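Putative immunoglobulin-blocking virulence protein (Mycoplasma mycoides subsp. capri, PDB 7ADK) probably acts as a virulence factor that blocks host immunoglobulins. Local coordinates at residues G202-F214 against S239-K251. Sequence-based numbering, arbitrary orientation.
Sequences GVGLFNNSIFNVF and SGAFQNTLERYKK
The hydroxyl of Tyr249 is gripped by two groups of 202-214: its OH donates to Leu205 O at 2.6 Å, in the carbonyl plane, and accepts from Asn208 ND2 at 3.0 Å. A tyrosine suits this place because one atom can both give and take a hydrogen bond at the end of a rigid ring. Asn208 is equally versatile. Asn208 ND2 also donates to Gly204 O (2.9 Å), with both acceptors close to the amide plane, which fixes the rotation of the amide. That leaves Asn208 OD1 to cap the helix beginning at Ser209, taking Phe211 N at 3.0 Å and, weakly, Ile210 N. With CG between the backbone N and the carbonyl carbon (chi1 67°), the amide reaches both its helix end and the tyrosine, so this N-cap is tied to the second segment.

Arg248 bends at chi3 (64°), and its NH1 reaches Val203 O at 2.9 Å, the oxygen lying near the guanidinium plane. Its NE bonds Ala318 O, so the cation links separate pieces of backbone, while Leu205 packs against the arginine with CD2 3.9 Å from Arg248 CB.

Farther along, contacts are mainly apolar. Branched Ile210 lays CG2 3.6 Å from Thr245 OG1, which itself donates to Ala241 O, and reaches Ala241 and Phe242 as well. Phe214 CZ approaches Phe242 CD2 at 4.1 Å, the two side chains crossing at about a right angle.

The contact thus joins a type I turn, Gly204 to Asn207, and the first turns of helix 209-218 to helix 247-253 and the loop that leads into it. Helix 227-235 and helix 280-288 pack against both Phe214 and Phe242, while strand 318-320 borders Leu205 and Phe206.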
loop_
_atom_site.group_PDB
_atom_site.type_symbol
_atom_site.label_atom_id
_atom_site.label_comp_id
_atom_site.label_asym_id
_atom_site.label_seq_id
_atom_site.Cartn_x
_atom_site.Cartn_y
_atom_site.Cartn_z
ATOM N N GLY A 202 -2.050 -30.622 -32.318
ATOM C CA GLY A 202 -1.978 -29.241 -32.796
ATOM C C GLY A 202 -0.931 -28.358 -32.109
ATOM O O GLY A 202 -0.952 -27.141 -32.289
ATOM N N VAL A 203 -0.021 -28.957 -31.326
ATOM C CA VAL A 203 1.195 -28.321 -30.779
ATOM C C VAL A 203 2.444 -29.219 -30.880
ATOM O O VAL A 203 3.390 -29.030 -30.125
ATOM C CB VAL A 203 0.986 -27.741 -29.358
ATOM C CG1 VAL A 203 0.091 -26.512 -29.354
ATOM C CG2 VAL A 203 0.428 -28.736 -28.357
ATOM N N GLY A 204 2.484 -30.170 -31.816
ATOM C CA GLY A 204 3.667 -30.991 -32.112
ATOM C C GLY A 204 4.710 -30.257 -32.949
ATOM O O GLY A 204 4.446 -29.183 -33.481
ATOM N N LEU A 205 5.916 -30.806 -33.099
ATOM C CA LEU A 205 7.018 -30.092 -33.761
ATOM C C LEU A 205 6.745 -29.698 -35.220
ATOM O O LEU A 205 7.174 -28.625 -35.630
ATOM C CB LEU A 205 8.317 -30.905 -33.670
ATOM C CG LEU A 205 9.024 -30.722 -32.325
ATOM C CD1 LEU A 205 10.001 -31.860 -32.059
ATOM C CD2 LEU A 205 9.789 -29.405 -32.313
ATOM N N PHE A 206 6.019 -30.505 -35.992
ATOM C CA PHE A 206 5.664 -30.200 -37.384
ATOM C C PHE A 206 4.153 -30.168 -37.588
ATOM O O PHE A 206 3.660 -30.384 -38.694
ATOM C CB PHE A 206 6.384 -31.138 -38.359
ATOM C CG PHE A 206 7.878 -31.205 -38.158
ATOM C CD1 PHE A 206 8.640 -30.031 -38.075
ATOM C CD2 PHE A 206 8.506 -32.440 -37.976
ATOM C CE1 PHE A 206 10.007 -30.084 -37.786
ATOM C CE2 PHE A 206 9.871 -32.495 -37.681
ATOM C CZ PHE A 206 10.622 -31.320 -37.578
ATOM N N ASN A 207 3.418 -29.884 -36.515
ATOM C CA ASN A 207 1.998 -29.574 -36.536
ATOM C C ASN A 207 1.652 -28.651 -35.356
ATOM O O ASN A 207 1.268 -29.116 -34.286
ATOM C CB ASN A 207 1.188 -30.865 -36.535
ATOM C CG ASN A 207 -0.293 -30.643 -36.572
ATOM O OD1 ASN A 207 -0.791 -29.667 -36.949
ATOM N ND2 ASN A 207 -1.044 -31.515 -36.199
ATOM N N ASN A 208 1.836 -27.346 -35.539
ATOM C CA ASN A 208 1.558 -26.324 -34.536
ATOM C C ASN A 208 1.208 -24.989 -35.188
ATOM O O ASN A 208 1.479 -24.767 -36.356
ATOM C CB ASN A 208 2.718 -26.190 -33.534
ATOM C CG ASN A 208 3.996 -25.640 -34.123
ATOM O OD1 ASN A 208 4.079 -24.481 -34.491
ATOM N ND2 ASN A 208 5.021 -26.443 -34.211
ATOM N N SER A 209 0.614 -24.081 -34.431
ATOM C CA SER A 209 0.056 -22.830 -34.940
ATOM C C SER A 209 1.045 -21.951 -35.720
ATOM O O SER A 209 0.688 -21.452 -36.787
ATOM C CB SER A 209 -0.585 -22.081 -33.780
ATOM O OG SER A 209 -1.241 -20.924 -34.200
ATOM N N ILE A 210 2.304 -21.796 -35.287
ATOM C CA ILE A 210 3.307 -20.991 -36.016
ATOM C C ILE A 210 3.809 -21.732 -37.262
ATOM O O ILE A 210 3.790 -21.187 -38.365
ATOM C CB ILE A 210 4.441 -20.536 -35.064
ATOM C CG1 ILE A 210 3.976 -19.386 -34.138
ATOM C CG2 ILE A 210 5.737 -20.145 -35.761
ATOM C CD1 ILE A 210 3.680 -18.040 -34.795
ATOM N N PHE A 211 4.176 -23.004 -37.123
ATOM C CA PHE A 211 4.623 -23.844 -38.231
ATOM C C PHE A 211 3.578 -23.957 -39.356
ATOM O O PHE A 211 3.915 -23.892 -40.537
ATOM C CB PHE A 211 4.990 -25.214 -37.661
ATOM C CG PHE A 211 5.631 -26.145 -38.655
ATOM C CD1 PHE A 211 4.838 -26.978 -39.464
ATOM C CD2 PHE A 211 7.028 -26.192 -38.765
ATOM C CE1 PHE A 211 5.441 -27.846 -40.383
ATOM C CE2 PHE A 211 7.625 -27.055 -39.691
ATOM C CZ PHE A 211 6.834 -27.879 -40.502
ATOM N N ASN A 212 2.294 -24.045 -39.007
ATOM C CA ASN A 212 1.184 -24.116 -39.957
ATOM C C ASN A 212 0.890 -22.770 -40.644
ATOM O O ASN A 212 0.484 -22.754 -41.803
ATOM C CB ASN A 212 -0.062 -24.648 -39.238
ATOM C CG ASN A 212 0.069 -26.044 -38.683
ATOM O OD1 ASN A 212 1.059 -26.715 -38.822
ATOM N ND2 ASN A 212 -0.959 -26.548 -38.074
ATOM N N VAL A 213 1.106 -21.646 -39.969
ATOM C CA VAL A 213 0.995 -20.311 -40.567
ATOM C C VAL A 213 2.157 -20.028 -41.520
ATOM O O VAL A 213 1.947 -19.410 -42.564
ATOM C CB VAL A 213 0.875 -19.247 -39.467
ATOM C CG1 VAL A 213 1.056 -17.811 -39.950
ATOM C CG2 VAL A 213 -0.512 -19.324 -38.854
ATOM N N PHE A 214 3.363 -20.524 -41.235
ATOM C CA PHE A 214 4.470 -20.435 -42.185
ATOM C C PHE A 214 4.313 -21.395 -43.366
ATOM O O PHE A 214 4.499 -20.965 -44.503
ATOM C CB PHE A 214 5.812 -20.595 -41.470
ATOM C CG PHE A 214 6.209 -19.498 -40.489
ATOM C CD1 PHE A 214 5.487 -18.294 -40.353
ATOM C CD2 PHE A 214 7.342 -19.693 -39.683
ATOM C CE1 PHE A 214 5.888 -17.317 -39.431
ATOM C CE2 PHE A 214 7.735 -18.717 -38.754
ATOM C CZ PHE A 214 7.011 -17.529 -38.628
ATOM N N SER A 239 4.627 -11.645 -31.264
ATOM C CA SER A 239 6.027 -11.637 -30.813
ATOM C C SER A 239 6.348 -12.599 -29.661
ATOM O O SER A 239 7.514 -12.903 -29.437
ATOM C CB SER A 239 6.406 -10.209 -30.411
ATOM O OG SER A 239 5.554 -9.746 -29.383
ATOM N N GLY A 240 5.343 -13.082 -28.933
ATOM C CA GLY A 240 5.461 -14.077 -27.875
ATOM C C GLY A 240 5.078 -15.507 -28.253
ATOM O O GLY A 240 5.182 -16.390 -27.407
ATOM N N ALA A 241 4.609 -15.766 -29.479
ATOM C CA ALA A 241 4.350 -17.115 -29.992
ATOM C C ALA A 241 5.500 -17.627 -30.876
ATOM O O ALA A 241 6.023 -18.725 -30.685
ATOM C CB ALA A 241 3.011 -17.111 -30.697
ATOM N N PHE A 242 5.967 -16.806 -31.812
ATOM C CA PHE A 242 7.350 -16.905 -32.255
ATOM C C PHE A 242 8.250 -16.445 -31.087
ATOM O O PHE A 242 7.767 -15.826 -30.145
ATOM C CB PHE A 242 7.509 -16.091 -33.532
ATOM C CG PHE A 242 8.836 -16.275 -34.230
ATOM C CD1 PHE A 242 9.868 -15.344 -34.029
ATOM C CD2 PHE A 242 9.032 -17.351 -35.109
ATOM C CE1 PHE A 242 11.074 -15.478 -34.727
ATOM C CE2 PHE A 242 10.243 -17.482 -35.803
ATOM C CZ PHE A 242 11.255 -16.534 -35.624
ATOM N N GLN A 243 9.538 -16.785 -31.061
ATOM C CA GLN A 243 10.356 -16.623 -29.839
ATOM C C GLN A 243 9.779 -17.364 -28.603
ATOM O O GLN A 243 10.023 -17.006 -27.450
ATOM C CB GLN A 243 10.656 -15.130 -29.590
ATOM C CG GLN A 243 11.977 -14.891 -28.852
ATOM C CD GLN A 243 13.179 -15.104 -29.759
ATOM O OE1 GLN A 243 13.385 -14.399 -30.734
ATOM N NE2 GLN A 243 14.024 -16.062 -29.493
ATOM N N ASN A 244 8.987 -18.408 -28.861
ATOM C CA ASN A 244 8.495 -19.382 -27.889
ATOM C C ASN A 244 8.434 -20.765 -28.559
ATOM O O ASN A 244 8.981 -21.737 -28.052
ATOM C CB ASN A 244 7.138 -18.888 -27.361
ATOM C CG ASN A 244 6.538 -19.701 -26.230
ATOM O OD1 ASN A 244 6.889 -20.838 -25.975
ATOM N ND2 ASN A 244 5.610 -19.138 -25.511
ATOM N N THR A 245 7.872 -20.829 -29.770
ATOM C CA THR A 245 8.025 -21.961 -30.702
ATOM C C THR A 245 9.396 -22.012 -31.377
ATOM O O THR A 245 9.911 -23.096 -31.592
ATOM C CB THR A 245 6.967 -21.945 -31.806
ATOM O OG1 THR A 245 6.957 -20.694 -32.440
ATOM C CG2 THR A 245 5.573 -22.234 -31.293
ATOM N N LEU A 246 10.042 -20.878 -31.681
ATOM C CA LEU A 246 11.379 -20.820 -32.302
ATOM C C LEU A 246 12.412 -21.650 -31.533
ATOM O O LEU A 246 13.150 -22.416 -32.147
ATOM C CB LEU A 246 11.825 -19.349 -32.439
ATOM C CG LEU A 246 13.277 -19.103 -32.900
ATOM C CD1 LEU A 246 13.594 -19.689 -34.267
ATOM C CD2 LEU A 246 13.575 -17.624 -32.952
ATOM N N GLU A 247 12.407 -21.566 -30.208
ATOM C CA GLU A 247 13.322 -22.273 -29.318
ATOM C C GLU A 247 13.311 -23.793 -29.532
ATOM O O GLU A 247 14.348 -24.441 -29.384
ATOM C CB GLU A 247 12.966 -21.955 -27.859
ATOM C CG GLU A 247 13.507 -20.628 -27.303
ATOM C CD GLU A 247 13.026 -19.327 -27.967
ATOM O OE1 GLU A 247 12.002 -19.324 -28.675
ATOM O OE2 GLU A 247 13.688 -18.288 -27.770
ATOM N N ARG A 248 12.176 -24.374 -29.933
ATOM C CA ARG A 248 12.008 -25.818 -30.118
ATOM C C ARG A 248 12.810 -26.389 -31.285
ATOM O O ARG A 248 13.087 -27.580 -31.325
ATOM C CB ARG A 248 10.532 -26.132 -30.327
ATOM C CG ARG A 248 9.624 -25.643 -29.195
ATOM C CD ARG A 248 8.171 -25.980 -29.494
ATOM N NE ARG A 248 7.969 -27.428 -29.542
ATOM C CZ ARG A 248 6.855 -28.061 -29.807
ATOM N NH1 ARG A 248 5.772 -27.458 -30.153
ATOM N NH2 ARG A 248 6.834 -29.338 -29.690
ATOM N N TYR A 249 13.191 -25.537 -32.227
ATOM C CA TYR A 249 14.078 -25.850 -33.346
ATOM C C TYR A 249 15.491 -25.283 -33.159
ATOM O O TYR A 249 16.438 -25.852 -33.683
ATOM C CB TYR A 249 13.461 -25.319 -34.645
ATOM C CG TYR A 249 11.974 -25.557 -34.806
ATOM C CD1 TYR A 249 11.487 -26.750 -35.368
ATOM C CD2 TYR A 249 11.074 -24.576 -34.357
ATOM C CE1 TYR A 249 10.101 -26.972 -35.445
ATOM C CE2 TYR A 249 9.691 -24.791 -34.442
ATOM C CZ TYR A 249 9.202 -25.998 -34.967
ATOM O OH TYR A 249 7.869 -26.207 -35.013
ATOM N N LYS A 250 15.654 -24.176 -32.419
ATOM C CA LYS A 250 16.836 -23.285 -32.427
ATOM C C LYS A 250 18.177 -23.985 -32.188
ATOM O O LYS A 250 19.141 -23.713 -32.889
ATOM C CB LYS A 250 16.632 -22.152 -31.414
ATOM C CG LYS A 250 17.602 -21.006 -31.592
ATOM C CD LYS A 250 17.679 -20.020 -30.488
ATOM C CE LYS A 250 18.620 -18.844 -30.730
ATOM N NZ LYS A 250 20.043 -19.196 -30.598
ATOM N N LYS A 251 18.217 -24.952 -31.270
ATOM C CA LYS A 251 19.399 -25.786 -30.970
ATOM C C LYS A 251 19.902 -26.612 -32.165
ATOM O O LYS A 251 21.094 -26.860 -32.261
ATOM C CB LYS A 251 19.083 -26.707 -29.779
ATOM C CG LYS A 251 18.826 -25.933 -28.478
ATOM C CD LYS A 251 18.618 -26.877 -27.290
ATOM C CE LYS A 251 18.253 -26.073 -26.044
ATOM N NZ LYS A 251 18.108 -26.919 -24.834
#